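Side-chain contacts in cytochrome (Paracoccus pantotrophus, PDB 2XTS), which is the heme c-bearing N-terminal part of SoxD and probably passes electrons in sulfane dehydrogenase SoxCD, which oxidises protein-bound sulfur: residues 87-92 against 112-117; 128-131 against 137-140; 77-82 against 119-124. All coordinates share one frame; numbering follows the deposited sequence.

Contact 1. Residues 87-92 against 112-117. With HEC (heme c), chain U.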
ATOM      1  N   SER D  87      -6.669 -36.976 -20.239  1.00  7.71           N
ATOM      2  CA  SER D  87      -7.526 -35.810 -20.335  1.00  7.14           C
ATOM      3  C   SER D  87      -6.733 -34.516 -20.300  1.00  6.82           C
ATOM      4  O   SER D  87      -7.008 -33.581 -21.055  1.00  7.17           O
ATOM      5  CB  SER D  87      -8.542 -35.809 -19.211  1.00  7.89           C
ATOM      6  OG  SER D  87      -7.921 -35.936 -17.965  1.00  8.24           O
ATOM      7  N   THR D  88      -5.751 -34.451 -19.409  1.00  7.17           N
ATOM      8  CA  THR D  88      -4.964 -33.242 -19.212  1.00  7.21           C
ATOM      9  C   THR D  88      -4.200 -32.880 -20.479  1.00  7.35           C
ATOM     10  O   THR D  88      -4.004 -31.706 -20.787  1.00  7.83           O
ATOM     11  CB  THR D  88      -3.994 -33.437 -18.058  1.00  7.33           C
ATOM     12  OG1 THR D  88      -4.663 -34.094 -16.972  1.00  8.16           O
ATOM     13  CG2 THR D  88      -3.376 -32.125 -17.611  1.00  8.62           C
ATOM     14  N   VAL D  89      -3.718 -33.896 -21.187  1.00  7.63           N
ATOM     15  CA  VAL D  89      -2.959 -33.662 -22.415  1.00  7.90           C
ATOM     16  C   VAL D  89      -3.839 -32.961 -23.454  1.00  7.74           C
ATOM     17  O   VAL D  89      -3.497 -31.924 -24.003  1.00  8.25           O
ATOM     18  CB  VAL D  89      -2.415 -34.958 -23.010  1.00  7.81           C
ATOM     19  CG1 VAL D  89      -1.575 -34.674 -24.257  1.00  9.29           C
ATOM     20  CG2 VAL D  89      -1.567 -35.719 -21.964  1.00  8.63           C
ATOM     21  N   TYR D  90      -4.996 -33.548 -23.704  1.00  7.83           N
ATOM     22  CA  TYR D  90      -5.915 -32.979 -24.646  1.00  7.06           C
ATOM     23  C   TYR D  90      -6.254 -31.548 -24.276  1.00  6.95           C
ATOM     24  O   TYR D  90      -6.206 -30.623 -25.090  1.00  7.37           O
ATOM     25  CB  TYR D  90      -7.196 -33.854 -24.702  1.00  7.42           C
ATOM     26  CG  TYR D  90      -8.136 -33.366 -25.769  1.00  8.79           C
ATOM     27  CD1 TYR D  90      -8.891 -32.216 -25.575  1.00 11.57           C
ATOM     28  CD2 TYR D  90      -8.251 -34.035 -26.988  1.00 11.82           C
ATOM     29  CE1 TYR D  90      -9.733 -31.729 -26.573  1.00 13.83           C
ATOM     30  CE2 TYR D  90      -9.095 -33.558 -27.978  1.00 13.93           C
ATOM     31  CZ  TYR D  90      -9.813 -32.400 -27.770  1.00 13.84           C
ATOM     32  OH  TYR D  90     -10.656 -31.936 -28.747  1.00 21.35           O
ATOM     33  N   ASP D  91      -6.683 -31.389 -23.040  1.00  7.24           N
ATOM     34  CA  ASP D  91      -7.198 -30.110 -22.585  1.00  7.04           C
ATOM     35  C   ASP D  91      -6.162 -29.001 -22.647  1.00  6.79           C
ATOM     36  O   ASP D  91      -6.432 -27.940 -23.177  1.00  7.47           O
ATOM     37  CB  ASP D  91      -7.738 -30.353 -21.167  1.00  7.47           C
ATOM     38  CG  ASP D  91      -8.478 -29.185 -20.561  1.00  8.72           C
ATOM     39  OD1 ASP D  91      -8.585 -28.114 -21.185  1.00 10.91           O
ATOM     40  OD2 ASP D  91      -8.951 -29.373 -19.414  1.00  9.35           O
ATOM     41  N   TYR D  92      -4.995 -29.256 -22.080  1.00  6.87           N
ATOM     42  CA  TYR D  92      -3.960 -28.260 -22.035  1.00  6.37           C
ATOM     43  C   TYR D  92      -3.519 -27.886 -23.462  1.00  7.11           C
ATOM     44  O   TYR D  92      -3.334 -26.708 -23.776  1.00  7.06           O
ATOM     45  CB  TYR D  92      -2.767 -28.759 -21.210  1.00  7.05           C
ATOM     46  CG  TYR D  92      -1.634 -27.760 -21.114  1.00  6.13           C
ATOM     47  CD1 TYR D  92      -1.747 -26.602 -20.321  1.00  6.07           C
ATOM     48  CD2 TYR D  92      -0.477 -27.904 -21.861  1.00  6.40           C
ATOM     49  CE1 TYR D  92      -0.710 -25.676 -20.251  1.00  6.42           C
ATOM     50  CE2 TYR D  92       0.534 -26.981 -21.761  1.00  6.72           C
ATOM     51  CZ  TYR D  92       0.414 -25.866 -20.963  1.00  6.20           C
ATOM     52  OH  TYR D  92       1.472 -24.997 -20.902  1.00  7.70           O
ATOM     53  N   ALA D 112      -5.539 -35.866 -32.848  1.00  9.11           N
ATOM     54  CA  ALA D 112      -4.377 -36.349 -33.613  1.00  8.92           C
ATOM     55  C   ALA D 112      -3.062 -36.087 -32.879  1.00  8.35           C
ATOM     56  O   ALA D 112      -2.209 -36.971 -32.773  1.00  8.95           O
ATOM     57  CB  ALA D 112      -4.341 -35.726 -34.990  1.00  9.87           C
ATOM     58  N   ILE D 113      -2.890 -34.869 -32.380  1.00  8.43           N
ATOM     59  CA  ILE D 113      -1.667 -34.534 -31.665  1.00  8.62           C
ATOM     60  C   ILE D 113      -1.534 -35.396 -30.412  1.00  8.57           C
ATOM     61  O   ILE D 113      -0.455 -35.859 -30.072  1.00  9.29           O
ATOM     62  CB  ILE D 113      -1.613 -33.022 -31.309  1.00  9.09           C
ATOM     63  CG1 ILE D 113      -1.306 -32.223 -32.586  1.00 10.32           C
ATOM     64  CG2 ILE D 113      -0.593 -32.739 -30.197  1.00 10.39           C
ATOM     65  CD1 ILE D 113      -1.549 -30.762 -32.430  1.00 14.08           C
ATOM     66  N   THR D 114      -2.639 -35.600 -29.702  1.00  8.35           N
ATOM     67  CA  THR D 114      -2.617 -36.428 -28.505  1.00  8.29           C
ATOM     68  C   THR D 114      -2.229 -37.867 -28.865  1.00  8.57           C
ATOM     69  O   THR D 114      -1.426 -38.473 -28.180  1.00  9.49           O
ATOM     70  CB  THR D 114      -3.959 -36.353 -27.740  1.00  8.59           C
ATOM     71  OG1 THR D 114      -4.223 -34.996 -27.372  1.00  9.58           O
ATOM     72  CG2 THR D 114      -3.922 -37.153 -26.470  1.00  9.13           C
ATOM     73  N   ALA D 115      -2.755 -38.393 -29.969  1.00  9.03           N
ATOM     74  CA  ALA D 115      -2.339 -39.710 -30.449  1.00  9.18           C
ATOM     75  C   ALA D 115      -0.836 -39.761 -30.721  1.00  9.13           C
ATOM     76  O   ALA D 115      -0.156 -40.710 -30.353  1.00  9.58           O
ATOM     77  CB  ALA D 115      -3.117 -40.088 -31.713  1.00  9.91           C
ATOM     78  N   PHE D 116      -0.317 -38.723 -31.372  1.00  8.40           N
ATOM     79  CA  PHE D 116       1.126 -38.656 -31.651  1.00  8.68           C
ATOM     80  C   PHE D 116       1.967 -38.587 -30.361  1.00  8.56           C
ATOM     81  O   PHE D 116       3.042 -39.171 -30.284  1.00  9.05           O
ATOM     82  CB  PHE D 116       1.444 -37.436 -32.536  1.00  9.15           C
ATOM     83  CG  PHE D 116       2.904 -37.240 -32.775  1.00  9.81           C
ATOM     84  CD1 PHE D 116       3.597 -38.118 -33.589  1.00 11.49           C
ATOM     85  CD2 PHE D 116       3.589 -36.197 -32.153  1.00 11.34           C
ATOM     86  CE1 PHE D 116       4.946 -37.978 -33.798  1.00 11.18           C
ATOM     87  CE2 PHE D 116       4.966 -36.060 -32.361  1.00 10.86           C
ATOM     88  CZ  PHE D 116       5.631 -36.955 -33.192  1.00 11.67           C
ATOM     89  N   LEU D 117       1.501 -37.840 -29.363  1.00  8.11           N
ATOM     90  CA  LEU D 117       2.214 -37.786 -28.081  1.00  8.53           C
ATOM     91  C   LEU D 117       2.183 -39.158 -27.394  1.00  8.66           C
ATOM     92  O   LEU D 117       3.164 -39.581 -26.797  1.00  9.11           O
ATOM     93  CB  LEU D 117       1.654 -36.670 -27.187  1.00  8.59           C
ATOM     94  CG  LEU D 117       1.974 -35.252 -27.673  1.00  9.10           C
ATOM     95  CD1 LEU D 117       1.182 -34.284 -26.826  1.00  9.75           C
ATOM     96  CD2 LEU D 117       3.469 -34.969 -27.603  1.00  9.97           C
TER
HETATM   97 FE   HEC U 500       4.309 -26.463 -25.850  1.00  2.11          FE
HETATM   98  CHA HEC U 500       4.372 -26.727 -22.464  1.00  1.93           C
HETATM   99  CHB HEC U 500       2.473 -29.287 -26.051  1.00  1.73           C
HETATM  100  CHC HEC U 500       3.954 -25.961 -29.161  1.00  1.97           C
HETATM  101  CHD HEC U 500       6.623 -24.027 -25.715  1.00  2.08           C
HETATM  102  NA  HEC U 500       3.576 -27.744 -24.525  1.00  1.82           N
HETATM  103  C1A HEC U 500       3.770 -27.731 -23.160  1.00  2.02           C
HETATM  104  C2A HEC U 500       3.177 -28.927 -22.564  1.00  1.95           C
HETATM  105  C3A HEC U 500       2.648 -29.649 -23.566  1.00  1.90           C
HETATM  106  C4A HEC U 500       2.889 -28.905 -24.799  1.00  2.08           C
HETATM  107  CMA HEC U 500       1.879 -30.978 -23.470  1.00  2.53           C
HETATM  108  CAA HEC U 500       3.199 -29.260 -21.053  1.00  2.24           C
HETATM  109  CBA HEC U 500       4.509 -29.941 -20.646  1.00  2.61           C
HETATM  110  CGA HEC U 500       4.559 -30.361 -19.210  1.00  2.84           C
HETATM  111  O1A HEC U 500       3.933 -29.717 -18.381  1.00  2.51           O
HETATM  112  O2A HEC U 500       5.268 -31.370 -18.977  1.00  3.39           O
HETATM  113  NB  HEC U 500       3.357 -27.415 -27.299  1.00  2.23           N
HETATM  114  C1B HEC U 500       2.621 -28.559 -27.198  1.00  1.90           C
HETATM  115  C2B HEC U 500       1.956 -28.779 -28.470  1.00  1.93           C
HETATM  116  C3B HEC U 500       2.374 -27.868 -29.326  1.00  2.28           C
HETATM  117  C4B HEC U 500       3.241 -26.979 -28.615  1.00  2.32           C
HETATM  118  CMB HEC U 500       1.114 -30.059 -28.726  1.00  2.67           C
HETATM  119  CAB HEC U 500       1.942 -27.693 -30.788  1.00  2.72           C
HETATM  120  CBB HEC U 500       0.397 -27.620 -30.879  1.00  2.68           C
HETATM  121  NC  HEC U 500       5.127 -25.229 -27.197  1.00  1.86           N
HETATM  122  C1C HEC U 500       4.884 -25.183 -28.550  1.00  2.29           C
HETATM  123  C2C HEC U 500       5.711 -24.181 -29.154  1.00  2.42           C
HETATM  124  C3C HEC U 500       6.482 -23.691 -28.186  1.00  2.50           C
HETATM  125  C4C HEC U 500       6.127 -24.340 -26.947  1.00  1.73           C
HETATM  126  CMC HEC U 500       5.757 -23.866 -30.670  1.00  3.03           C
HETATM  127  CAC HEC U 500       7.608 -22.666 -28.273  1.00  3.14           C
HETATM  128  CBC HEC U 500       7.452 -21.347 -28.962  1.00  2.70           C
HETATM  129  ND  HEC U 500       5.284 -25.534 -24.379  1.00  1.84           N
HETATM  130  C1D HEC U 500       6.149 -24.472 -24.517  1.00  1.97           C
HETATM  131  C2D HEC U 500       6.529 -23.930 -23.257  1.00  2.36           C
HETATM  132  C3D HEC U 500       5.821 -24.747 -22.277  1.00  2.27           C
HETATM  133  C4D HEC U 500       5.114 -25.728 -23.018  1.00  1.91           C
HETATM  134  CMD HEC U 500       7.417 -22.744 -22.916  1.00  2.87           C
HETATM  135  CAD HEC U 500       5.857 -24.550 -20.772  1.00  2.20           C
HETATM  136  CBD HEC U 500       4.729 -23.600 -20.367  1.00  2.41           C
HETATM  137  CGD HEC U 500       4.680 -23.335 -18.899  1.00  2.24           C
HETATM  138  O1D HEC U 500       5.362 -24.032 -18.119  1.00  3.28           O
HETATM  139  O2D HEC U 500       3.833 -22.505 -18.493  1.00  2.97           O
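Val89 meets Thr114 and Leu117 in the wall behind the heme c pocket. Its CG1 methyl makes the apolar contact with Leu117 CD1, at 3.8 Å. The same methyl lies 4.1 Å from Thr114 CG2. Val89 CG1 stands anti to the backbone N (chi1 -177°), and this sends it across to helix 107-120. Val89 meets both partners at a slant. The Thr114 hydroxyl points another way: OG1 rests against the backbone of Tyr90, 3.8 Å from its CA, and is hydrogen-bonded to Thr110 O one turn back. This buried polar atom is thus satisfied without a bond across the contact.

The two helices belong to a domain consistent with the class I cytochrome c fold, with His50 and Met97 as axial ligands of the iron. The axes of segments 87-92 and 112-117 come within 9.7 Å, with N-to-C directions 134° apart. Each helix also reaches the heme. Tyr92 CE2 approaches heme C2A to 3.4 Å, with heme C1A at the edge of the Tyr92 ring and in its plane. From the other helix, Ile113 CG2 packs 3.5 Å from the CMB methyl. Val89 also touches Trp83 of the heme site.

Contact 2. Residues 128-131 against 137-140; sequences FVLT and QVVL
With CG anti to the backbone N (chi1 -178°), the Phe128 ring reaches out until its CZ nears Val138. Leu130 has the same first torsion (chi1 -173°), and its second turn (chi2 64°) brings CD1 to Val138 of segment 137-140. Both side chains leave the same side of the extended chain, and Val138 CG2 comes to both of them. The methyl is 4.3 Å from Phe128 CZ, at the far end of the ring. It is also 4.3 Å from Leu130 CD1. The two partners touch each other as well, with Phe128 CE2 3.9 Å from Leu130 CD1. The result is a small apolar cluster of three side chains, with no hydrogen bond between the segments.

Residues 129-131 form a short strand that pairs antiparallel with strand 32-34. Backbone hydrogen bonds join Phe128 to Val35 and Leu130 to Gly33. The chain then turns back through residues 132-136. In this turn the Asn134 amide binds Thr131 N through OD1 and Val129 O through ND2, which ties the turn to the strand. Residues 137-140 return as a loop. The backbones stay well apart here: the nearest CA atoms, those of Leu130 and Val138, are 9.3 Å from each other. Helix 107-120 packs against this cluster. Leu130 packs on its Tyr111 and Thr114, while Val138 and Leu140 both rest on Leu118.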
ATOM      1  N   PHE D 128      -2.364 -45.983 -34.454  1.00 14.36           N
ATOM      2  CA  PHE D 128      -3.418 -45.729 -33.492  1.00 14.22           C
ATOM      3  C   PHE D 128      -4.278 -44.530 -33.882  1.00 13.67           C
ATOM      4  O   PHE D 128      -3.762 -43.496 -34.335  1.00 14.19           O
ATOM      5  CB  PHE D 128      -2.784 -45.533 -32.128  1.00 14.09           C
ATOM      6  CG  PHE D 128      -3.776 -45.307 -31.010  1.00 14.48           C
ATOM      7  CD1 PHE D 128      -4.535 -46.355 -30.498  1.00 14.41           C
ATOM      8  CD2 PHE D 128      -3.923 -44.048 -30.434  1.00 14.45           C
ATOM      9  CE1 PHE D 128      -5.429 -46.143 -29.456  1.00 15.44           C
ATOM     10  CE2 PHE D 128      -4.810 -43.832 -29.398  1.00 15.00           C
ATOM     11  CZ  PHE D 128      -5.551 -44.878 -28.911  1.00 15.32           C
ATOM     12  N   VAL D 129      -5.590 -44.692 -33.704  1.00 13.90           N
ATOM     13  CA  VAL D 129      -6.586 -43.652 -33.888  1.00 13.24           C
ATOM     14  C   VAL D 129      -7.258 -43.347 -32.547  1.00 13.09           C
ATOM     15  O   VAL D 129      -7.889 -44.215 -31.930  1.00 13.96           O
ATOM     16  CB  VAL D 129      -7.669 -44.063 -34.906  1.00 13.35           C
ATOM     17  CG1 VAL D 129      -8.590 -42.908 -35.183  1.00 14.86           C
ATOM     18  CG2 VAL D 129      -7.028 -44.537 -36.193  1.00 14.83           C
ATOM     19  N   LEU D 130      -7.089 -42.115 -32.083  1.00 12.29           N
ATOM     20  CA  LEU D 130      -7.723 -41.659 -30.853  1.00 11.68           C
ATOM     21  C   LEU D 130      -9.042 -41.002 -31.198  1.00 11.77           C
ATOM     22  O   LEU D 130      -9.096 -40.132 -32.077  1.00 12.58           O
ATOM     23  CB  LEU D 130      -6.823 -40.675 -30.135  1.00 11.20           C
ATOM     24  CG  LEU D 130      -7.267 -40.231 -28.741  1.00  9.84           C
ATOM     25  CD1 LEU D 130      -7.290 -41.395 -27.730  1.00 10.91           C
ATOM     26  CD2 LEU D 130      -6.356 -39.123 -28.277  1.00 10.24           C
ATOM     27  N   THR D 131     -10.109 -41.439 -30.529  1.00 12.48           N
ATOM     28  CA  THR D 131     -11.427 -40.867 -30.740  1.00 12.89           C
ATOM     29  C   THR D 131     -12.098 -40.488 -29.424  1.00 12.77           C
ATOM     30  O   THR D 131     -11.641 -40.883 -28.334  1.00 12.62           O
ATOM     31  CB  THR D 131     -12.358 -41.871 -31.444  1.00 13.54           C
ATOM     32  OG1 THR D 131     -12.754 -42.865 -30.500  1.00 16.60           O
ATOM     33  CG2 THR D 131     -11.675 -42.519 -32.658  1.00 15.07           C
ATOM     34  N   GLN D 137     -10.287 -45.297 -22.568  1.00 12.60           N
ATOM     35  CA  GLN D 137      -9.616 -46.608 -22.446  1.00 13.88           C
ATOM     36  C   GLN D 137      -8.109 -46.479 -22.234  1.00 13.30           C
ATOM     37  O   GLN D 137      -7.435 -47.439 -21.837  1.00 15.00           O
ATOM     38  CB  GLN D 137      -9.863 -47.455 -23.693  1.00 15.06           C
ATOM     39  CG  GLN D 137     -11.326 -47.790 -23.913  1.00 19.02           C
ATOM     40  CD  GLN D 137     -11.572 -48.492 -25.229  1.00 23.97           C
ATOM     41  OE1 GLN D 137     -10.665 -49.059 -25.824  1.00 28.81           O
ATOM     42  NE2 GLN D 137     -12.809 -48.444 -25.694  1.00 26.93           N
ATOM     43  N   VAL D 138      -7.562 -45.297 -22.525  1.00 12.89           N
ATOM     44  CA  VAL D 138      -6.124 -45.082 -22.372  1.00 12.76           C
ATOM     45  C   VAL D 138      -5.792 -44.817 -20.916  1.00 13.21           C
ATOM     46  O   VAL D 138      -6.422 -43.958 -20.281  1.00 14.73           O
ATOM     47  CB  VAL D 138      -5.630 -43.919 -23.249  1.00 11.83           C
ATOM     48  CG1 VAL D 138      -4.119 -43.665 -22.988  1.00 14.02           C
ATOM     49  CG2 VAL D 138      -5.924 -44.196 -24.728  1.00 13.43           C
ATOM     50  N   VAL D 139      -4.842 -45.580 -20.385  1.00 13.19           N
ATOM     51  CA  VAL D 139      -4.392 -45.434 -19.005  1.00 14.25           C
ATOM     52  C   VAL D 139      -2.908 -45.138 -19.085  1.00 13.50           C
ATOM     53  O   VAL D 139      -2.158 -45.910 -19.666  1.00 15.73           O
ATOM     54  CB  VAL D 139      -4.669 -46.707 -18.169  1.00 15.14           C
ATOM     55  CG1 VAL D 139      -4.155 -46.536 -16.746  1.00 17.27           C
ATOM     56  CG2 VAL D 139      -6.159 -47.034 -18.170  1.00 17.13           C
ATOM     57  N   LEU D 140      -2.491 -44.010 -18.522  1.00 11.82           N
ATOM     58  CA  LEU D 140      -1.091 -43.629 -18.545  1.00 10.44           C
ATOM     59  C   LEU D 140      -0.290 -44.384 -17.488  1.00 10.05           C
ATOM     60  O   LEU D 140      -0.839 -44.771 -16.437  1.00 11.09           O
ATOM     61  CB  LEU D 140      -0.941 -42.111 -18.343  1.00 10.34           C
ATOM     62  CG  LEU D 140      -1.504 -41.227 -19.456  1.00 11.00           C
ATOM     63  CD1 LEU D 140      -1.157 -39.776 -19.192  1.00 10.54           C
ATOM     64  CD2 LEU D 140      -1.010 -41.684 -20.838  1.00 13.28           C
TER

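Contact 3. Residues 77-82 against 119-124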
ATOM      1  N   LYS D  77      10.417 -35.776 -15.820  1.00 10.00           N
ATOM      2  CA  LYS D  77       8.976 -35.867 -15.656  1.00  9.12           C
ATOM      3  C   LYS D  77       8.292 -35.402 -16.924  1.00  8.88           C
ATOM      4  O   LYS D  77       8.378 -34.225 -17.284  1.00  9.15           O
ATOM      5  CB  LYS D  77       8.552 -34.993 -14.478  1.00  9.03           C
ATOM      6  CG  LYS D  77       9.145 -35.458 -13.139  1.00 10.27           C
ATOM      7  CD  LYS D  77       9.309 -34.345 -12.123  1.00 11.94           C
ATOM      8  CE  LYS D  77       7.987 -33.812 -11.639  1.00 11.01           C
ATOM      9  NZ  LYS D  77       8.161 -32.707 -10.666  1.00 11.97           N
ATOM     10  N   THR D  78       7.634 -36.342 -17.588  1.00  7.64           N
ATOM     11  CA  THR D  78       7.017 -36.072 -18.880  1.00  8.26           C
ATOM     12  C   THR D  78       5.598 -36.646 -18.865  1.00  7.90           C
ATOM     13  O   THR D  78       5.172 -37.322 -17.923  1.00  8.15           O
ATOM     14  CB  THR D  78       7.784 -36.745 -20.030  1.00  8.83           C
ATOM     15  OG1 THR D  78       7.614 -38.171 -19.962  1.00  8.88           O
ATOM     16  CG2 THR D  78       9.261 -36.360 -20.019  1.00 10.56           C
ATOM     17  N   ILE D  79       4.855 -36.400 -19.927  1.00  7.66           N
ATOM     18  CA  ILE D  79       3.547 -37.018 -20.087  1.00  7.77           C
ATOM     19  C   ILE D  79       3.610 -38.510 -19.788  1.00  8.44           C
ATOM     20  O   ILE D  79       2.840 -39.026 -18.984  1.00  9.63           O
ATOM     21  CB  ILE D  79       2.988 -36.784 -21.510  1.00  7.88           C
ATOM     22  CG1 ILE D  79       2.719 -35.300 -21.768  1.00  9.52           C
ATOM     23  CG2 ILE D  79       1.744 -37.620 -21.733  1.00 10.52           C
ATOM     24  CD1 ILE D  79       2.349 -34.985 -23.210  1.00  8.85           C
ATOM     25  N   GLY D  80       4.555 -39.196 -20.424  1.00  8.66           N
ATOM     26  CA  GLY D  80       4.656 -40.639 -20.283  1.00  9.27           C
ATOM     27  C   GLY D  80       5.205 -41.118 -18.954  1.00  8.36           C
ATOM     28  O   GLY D  80       4.748 -42.107 -18.422  1.00 10.31           O
ATOM     29  N   SER D  81       6.186 -40.417 -18.402  1.00  7.68           N
ATOM     30  CA  SER D  81       6.823 -40.871 -17.168  1.00  8.28           C
ATOM     31  C   SER D  81       6.093 -40.459 -15.911  1.00  7.91           C
ATOM     32  O   SER D  81       6.297 -41.047 -14.869  1.00  8.73           O
ATOM     33  CB  SER D  81       8.264 -40.371 -17.074  1.00  8.73           C
ATOM     34  OG  SER D  81       8.315 -39.005 -16.739  1.00  9.11           O
ATOM     35  N   TYR D  82       5.267 -39.423 -16.011  1.00  7.36           N
ATOM     36  CA  TYR D  82       4.739 -38.729 -14.830  1.00  7.49           C
ATOM     37  C   TYR D  82       3.253 -38.375 -14.832  1.00  7.05           C
ATOM     38  O   TYR D  82       2.631 -38.398 -13.771  1.00  7.54           O
ATOM     39  CB  TYR D  82       5.556 -37.478 -14.550  1.00  7.56           C
ATOM     40  CG  TYR D  82       5.278 -36.784 -13.238  1.00  7.14           C
ATOM     41  CD1 TYR D  82       5.588 -37.392 -12.039  1.00  7.45           C
ATOM     42  CD2 TYR D  82       4.783 -35.492 -13.195  1.00  6.60           C
ATOM     43  CE1 TYR D  82       5.347 -36.744 -10.823  1.00  6.53           C
ATOM     44  CE2 TYR D  82       4.568 -34.843 -12.006  1.00  7.40           C
ATOM     45  CZ  TYR D  82       4.844 -35.472 -10.813  1.00  6.62           C
ATOM     46  OH  TYR D  82       4.679 -34.840  -9.597  1.00  8.20           O
ATOM     47  N   TYR D 119       2.117 -42.020 -29.014  1.00  9.90           N
ATOM     48  CA  TYR D 119       3.077 -42.797 -29.789  1.00  9.87           C
ATOM     49  C   TYR D 119       4.522 -42.433 -29.428  1.00  9.99           C
ATOM     50  O   TYR D 119       5.378 -43.299 -29.261  1.00 10.74           O
ATOM     51  CB  TYR D 119       2.846 -42.554 -31.280  1.00  9.85           C
ATOM     52  CG  TYR D 119       3.947 -43.109 -32.158  1.00 10.20           C
ATOM     53  CD1 TYR D 119       4.044 -44.478 -32.368  1.00 12.05           C
ATOM     54  CD2 TYR D 119       4.923 -42.274 -32.720  1.00 12.59           C
ATOM     55  CE1 TYR D 119       5.061 -45.002 -33.154  1.00 14.49           C
ATOM     56  CE2 TYR D 119       5.939 -42.799 -33.486  1.00 15.55           C
ATOM     57  CZ  TYR D 119       5.994 -44.166 -33.696  1.00 15.44           C
ATOM     58  OH  TYR D 119       6.996 -44.692 -34.460  1.00 20.65           O
ATOM     59  N   SER D 120       4.786 -41.143 -29.273  1.00  9.74           N
ATOM     60  CA  SER D 120       6.122 -40.675 -28.958  1.00  9.71           C
ATOM     61  C   SER D 120       6.610 -41.138 -27.577  1.00 10.15           C
ATOM     62  O   SER D 120       7.817 -41.250 -27.324  1.00 10.99           O
ATOM     63  CB  SER D 120       6.177 -39.164 -29.054  1.00  9.62           C
ATOM     64  OG  SER D 120       5.934 -38.687 -30.355  1.00 10.78           O
ATOM     65  N   ASN D 121       5.663 -41.430 -26.695  1.00  9.66           N
ATOM     66  CA  ASN D 121       5.927 -41.967 -25.365  1.00  9.68           C
ATOM     67  C   ASN D 121       5.888 -43.495 -25.341  1.00 10.62           C
ATOM     68  O   ASN D 121       5.972 -44.095 -24.286  1.00 12.29           O
ATOM     69  CB  ASN D 121       4.914 -41.388 -24.358  1.00  9.62           C
ATOM     70  CG  ASN D 121       5.333 -40.042 -23.846  1.00  9.38           C
ATOM     71  OD1 ASN D 121       6.153 -39.965 -22.931  1.00 10.73           O
ATOM     72  ND2 ASN D 121       4.771 -38.971 -24.412  1.00 10.14           N
ATOM     73  N   GLY D 122       5.762 -44.119 -26.504  1.00 10.78           N
ATOM     74  CA  GLY D 122       5.840 -45.572 -26.601  1.00 11.35           C
ATOM     75  C   GLY D 122       4.616 -46.287 -26.089  1.00 11.38           C
ATOM     76  O   GLY D 122       4.685 -47.476 -25.731  1.00 14.25           O
ATOM     77  N   LEU D 123       3.476 -45.594 -26.076  1.00 11.00           N
ATOM     78  CA  LEU D 123       2.265 -46.125 -25.436  1.00 11.30           C
ATOM     79  C   LEU D 123       1.225 -46.701 -26.399  1.00 12.19           C
ATOM     80  O   LEU D 123       0.297 -47.405 -25.969  1.00 13.55           O
ATOM     81  CB  LEU D 123       1.613 -45.054 -24.560  1.00 11.33           C
ATOM     82  CG  LEU D 123       2.511 -44.556 -23.433  1.00 11.81           C
ATOM     83  CD1 LEU D 123       1.852 -43.340 -22.747  1.00 12.02           C
ATOM     84  CD2 LEU D 123       2.862 -45.669 -22.436  1.00 14.05           C
ATOM     85  N   VAL D 124       1.342 -46.339 -27.678  1.00 12.19           N
ATOM     86  CA  VAL D 124       0.503 -46.880 -28.739  1.00 12.37           C
ATOM     87  C   VAL D 124       1.382 -47.094 -29.967  1.00 12.83           C
ATOM     88  O   VAL D 124       2.484 -46.532 -30.052  1.00 13.03           O
ATOM     89  CB  VAL D 124      -0.681 -45.929 -29.081  1.00 11.43           C
ATOM     90  CG1 VAL D 124      -1.575 -45.676 -27.870  1.00 12.98           C
ATOM     91  CG2 VAL D 124      -0.197 -44.622 -29.675  1.00 11.46           C
TER
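Asn121 puts its side-chain amide against the backbone of Gly80. OD1 is 3.1 Å from Gly80 N and 3.1 Å from Gly80 CA. Gly80 has no side chain, so the amide can come up to its backbone, and the CA atoms of Gly80 and Asn121 are 5.4 Å apart. On the other branch of the amide, ND2 lies 4.0 Å from Ile79 CB. Thr78 OG1 is a more distant neighbour, 3.8 Å from Asn121 OD1, and the two side chains run past each other in opposite directions.

The next shell fixes this amide. With CG beside the backbone N (chi1 -84°), the amide can reach back to Leu117 O in the preceding helical turn. ND2 is hydrogen-bonded to that carbonyl and to Leu63 O in a loop. These two bonds settle which end of the amide faces Gly80. Thr78 is held in turn by a capping box at the start of the short, weakly bonded helix at about 79-82. Ser81 N donates to Thr78 OG1 over 3.1 Å, with an N-H...O angle of 162°. Thr78 N donates to Ser81 OG over 2.9 Å, with an N-H...O angle of 152°. The hydroxyls have second partners, Gly65 O for Thr78 and Val76 O for Ser81. At the far end of this helix, Tyr82 OH is hydrogen-bonded to Thr247 OG1 of the sulfite dehydrogenase chain.

Asn121 itself follows the last turn of helix 107-120. That helix ends in a Schellman motif, with Gly122 at positive phi as the C-prime residue. Gly122 N bonds to Tyr119 O at 2.9 Å, and Leu123 N to Leu118 O.

The start of one helix thus meets the end of another. Ile79 touches the heme and packs on Leu117 of helix 107-120.

Contacts 1 and 3 are buried, and both use helix 107-120. Contact 1 takes the middle of that helix and contact 3 its C-terminal end. Contact 1 is nested in the loop that contact 3 closes, and Ile79 of contact 3 packs on Val89 of contact 1. Contact 2 comes later in the chain, is only partly buried and lies farther from the heme. It joins the same core through Leu140 on Leu123. The chemistry follows place. Contact 1 joins aliphatic groups between helices. Contact 2 sets a valine methyl from a loop against a leucine of the strand and the phenylalanine ring just before it. At the helix ends of contact 3, a side-chain amide meets backbone.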